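Uncharacterized hypothetical protein (PDB 4EI0) is of unknown function but belongs to the DUF4466 family and is built mainly around antiparallel beta-sheets, with little helix. Local coordinates at residues Y210-P215 / V229-M234. Sequence-based numbering, arbitrary orientation.
Sequences YTSSSP and VNNTKM
T211 meets the chain of 229-234 with its hydroxyl, taking the backbone N-H of T232 in a nearly straight bond (T232 N to T211 OG1 2.9 Å, 160° at the hydrogen). Its OG1 lies anti to the backbone N, and this swings the oxygen across to the other segment; the same hydroxyl also bonds to D194 O, which T232 OG1 shares. The T211 and N231 side chains cross at about a right angle, with T211 CG2 3.4 Å from N231 OD1. Behind it the terminal methyl of selenomethionine M234 closes in, M234 CE lying 3.8 Å from T211 CB.

S212 and S213 sit at the two middle positions of a type I turn running from T211 to S214. S212 offers both its backbone N and its OG to N230 O, each a long, weak bond of 3.4 Å, while OG rests against the N231 CB methylene. From S213 a hydroxyl reaches the N231 amide, approaching well above the carbonyl plane (44° out of it) and not along a lone pair; S213 OG to N231 OD1 is 2.5 Å, unusually short, so the exact distance is doubtful. N231 gets its amide there with CG anti to the backbone N (chi1 -165°). Replacing N231 by an alanine would take away the amide and probably leave the S213 hydroxyl without its acceptor OD1, though N269 ND2 could still donate to it, and T211 CG2 less closely covered.

The S214 N-H closes the turn on T211 O, and S214 OG accepts the N-H of T211 (T211 N to S214 OG 2.8 Å) and donates onward to N269 O. The loop leaving strand 207-210 of one sheet thus meets the lead-in to strand 233-238, the edge strand of another, chiefly through hydroxyls: these take up the backbone N-H groups of T232 and T211, while the grip on N230 O is weak.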
ATOM      1  N   TYR B 210      43.620  -8.595 -32.971  1.00 48.93           N
ATOM      2  CA  TYR B 210      45.039  -8.756 -33.218  1.00 42.37           C
ATOM      3  C   TYR B 210      45.831  -7.885 -32.272  1.00 45.17           C
ATOM      4  O   TYR B 210      45.322  -6.939 -31.713  1.00 51.68           O
ATOM      5  CB  TYR B 210      45.379  -8.336 -34.626  1.00 45.98           C
ATOM      6  CG  TYR B 210      44.621  -9.061 -35.668  1.00 49.39           C
ATOM      7  CD1 TYR B 210      44.793 -10.430 -35.833  1.00 52.77           C
ATOM      8  CD2 TYR B 210      43.751  -8.399 -36.529  1.00 48.95           C
ATOM      9  CE1 TYR B 210      44.138 -11.111 -36.829  1.00 56.72           C
ATOM     10  CE2 TYR B 210      43.088  -9.086 -37.551  1.00 53.15           C
ATOM     11  CZ  TYR B 210      43.297 -10.443 -37.694  1.00 58.40           C
ATOM     12  OH  TYR B 210      42.645 -11.175 -38.685  1.00 56.53           O
ATOM     13  N   THR B 211      47.102  -8.199 -32.141  1.00 49.73           N
ATOM     14  CA  THR B 211      48.006  -7.521 -31.236  1.00 51.61           C
ATOM     15  C   THR B 211      49.393  -7.442 -31.915  1.00 54.67           C
ATOM     16  O   THR B 211      49.541  -7.909 -33.035  1.00 53.86           O
ATOM     17  CB  THR B 211      48.061  -8.277 -29.899  1.00 55.56           C
ATOM     18  OG1 THR B 211      48.488  -7.367 -28.880  1.00 62.73           O
ATOM     19  CG2 THR B 211      49.017  -9.478 -29.981  1.00 58.71           C
ATOM     20  N   SER B 212      50.401  -6.849 -31.265  1.00 58.33           N
ATOM     21  CA  SER B 212      51.680  -6.537 -31.937  1.00 64.44           C
ATOM     22  C   SER B 212      52.317  -7.748 -32.608  1.00 64.28           C
ATOM     23  O   SER B 212      52.872  -7.634 -33.686  1.00 66.19           O
ATOM     24  CB  SER B 212      52.696  -5.924 -30.962  1.00 65.22           C
ATOM     25  OG  SER B 212      53.115  -6.902 -30.021  1.00 78.20           O
ATOM     26  N   SER B 213      52.240  -8.909 -31.971  1.00 66.19           N
ATOM     27  CA  SER B 213      52.912 -10.082 -32.507  1.00 63.04           C
ATOM     28  C   SER B 213      51.964 -11.027 -33.243  1.00 64.50           C
ATOM     29  O   SER B 213      52.344 -12.117 -33.578  1.00 62.65           O
ATOM     30  CB  SER B 213      53.656 -10.798 -31.381  1.00 54.87           C
ATOM     31  OG  SER B 213      52.780 -11.091 -30.318  1.00 61.33           O
ATOM     32  N   SER B 214      50.731 -10.622 -33.545  1.00 66.74           N
ATOM     33  CA  SER B 214      49.852 -11.533 -34.291  1.00 64.91           C
ATOM     34  C   SER B 214      50.559 -11.970 -35.590  1.00 66.91           C
ATOM     35  O   SER B 214      51.196 -11.155 -36.227  1.00 69.78           O
ATOM     36  CB  SER B 214      48.511 -10.883 -34.634  1.00 60.33           C
ATOM     37  OG  SER B 214      47.726 -10.556 -33.485  1.00 53.00           O
ATOM     38  N   PRO B 215      50.466 -13.250 -35.977  1.00 64.71           N
ATOM     39  CA  PRO B 215      51.162 -13.629 -37.218  1.00 66.39           C
ATOM     40  C   PRO B 215      50.477 -13.084 -38.471  1.00 64.37           C
ATOM     41  O   PRO B 215      49.239 -13.183 -38.569  1.00 60.44           O
ATOM     42  CB  PRO B 215      51.119 -15.157 -37.211  1.00 68.60           C
ATOM     43  CG  PRO B 215      50.521 -15.568 -35.905  1.00 83.99           C
ATOM     44  CD  PRO B 215      49.835 -14.392 -35.299  1.00 77.36           C
ATOM     45  N   VAL B 229      52.922  -1.263 -30.316  1.00 60.39           N
ATOM     46  CA  VAL B 229      53.980  -2.136 -29.816  1.00 57.21           C
ATOM     47  C   VAL B 229      53.530  -3.058 -28.635  1.00 64.74           C
ATOM     48  O   VAL B 229      54.222  -4.001 -28.285  1.00 57.47           O
ATOM     49  CB  VAL B 229      55.155  -1.263 -29.347  1.00 62.04           C
ATOM     50  CG1 VAL B 229      55.795  -0.545 -30.538  1.00 55.62           C
ATOM     51  CG2 VAL B 229      54.656  -0.250 -28.320  1.00 55.40           C
ATOM     52  N   ASN B 230      52.374  -2.816 -28.025  1.00 56.85           N
ATOM     53  CA  ASN B 230      51.906  -3.677 -26.928  1.00 47.31           C
ATOM     54  C   ASN B 230      51.540  -5.097 -27.371  1.00 48.41           C
ATOM     55  O   ASN B 230      50.743  -5.294 -28.285  1.00 55.46           O
ATOM     56  CB  ASN B 230      50.708  -3.048 -26.220  1.00 49.48           C
ATOM     57  CG  ASN B 230      51.055  -1.766 -25.539  1.00 58.29           C
ATOM     58  OD1 ASN B 230      52.227  -1.459 -25.384  1.00 63.39           O
ATOM     59  ND2 ASN B 230      50.048  -1.007 -25.119  1.00 61.39           N
ATOM     60  N   ASN B 231      52.152  -6.088 -26.731  1.00 56.98           N
ATOM     61  CA  ASN B 231      51.849  -7.497 -27.008  1.00 59.88           C
ATOM     62  C   ASN B 231      50.863  -8.064 -25.956  1.00 57.69           C
ATOM     63  O   ASN B 231      51.249  -8.554 -24.913  1.00 56.26           O
ATOM     64  CB  ASN B 231      53.131  -8.317 -27.058  1.00 63.09           C
ATOM     65  CG  ASN B 231      52.911  -9.674 -27.677  1.00 66.15           C
ATOM     66  OD1 ASN B 231      51.854  -9.968 -28.264  1.00 78.25           O
ATOM     67  ND2 ASN B 231      53.883 -10.530 -27.508  1.00 71.57           N
ATOM     68  N   THR B 232      49.586  -7.910 -26.234  1.00 45.45           N
ATOM     69  CA  THR B 232      48.530  -8.267 -25.301  1.00 52.30           C
ATOM     70  C   THR B 232      48.322  -9.781 -25.265  1.00 48.48           C
ATOM     71  O   THR B 232      48.367 -10.427 -26.297  1.00 49.91           O
ATOM     72  CB  THR B 232      47.237  -7.547 -25.738  1.00 53.41           C
ATOM     73  OG1 THR B 232      47.484  -6.141 -25.765  1.00 51.09           O
ATOM     74  CG2 THR B 232      46.089  -7.823 -24.776  1.00 46.01           C
ATOM     75  N   LYS B 233      48.129 -10.340 -24.074  1.00 49.15           N
ATOM     76  CA  LYS B 233      47.797 -11.753 -23.918  1.00 45.16           C
ATOM     77  C   LYS B 233      46.293 -11.941 -23.931  1.00 49.38           C
ATOM     78  O   LYS B 233      45.576 -11.200 -23.254  1.00 41.52           O
ATOM     79  CB  LYS B 233      48.298 -12.270 -22.563  1.00 47.68           C
ATOM     80  CG  LYS B 233      49.812 -12.299 -22.412  1.00 52.64           C
ATOM     81  CD  LYS B 233      50.161 -12.811 -21.010  1.00 64.47           C
ATOM     82  CE  LYS B 233      51.642 -13.145 -20.883  1.00 75.07           C
ATOM     83  NZ  LYS B 233      52.446 -11.982 -21.360  1.00 77.42           N
HETATM   84  N   MSE B 234      45.818 -12.948 -24.643  1.00 46.74           N
HETATM   85  CA  MSE B 234      44.373 -13.160 -24.845  1.00 49.86           C
HETATM   86  C   MSE B 234      43.994 -14.645 -24.784  1.00 48.23           C
HETATM   87  O   MSE B 234      44.765 -15.485 -25.253  1.00 47.44           O
HETATM   88  CB  MSE B 234      44.003 -12.669 -26.261  1.00 48.05           C
HETATM   89  CG  MSE B 234      44.045 -11.195 -26.476  1.00 65.42           C
HETATM   90 SE   MSE B 234      43.660 -10.848 -28.338  0.75 64.27          SE
HETATM   91  CE  MSE B 234      45.448 -10.925 -29.110  1.00 70.87           C
TER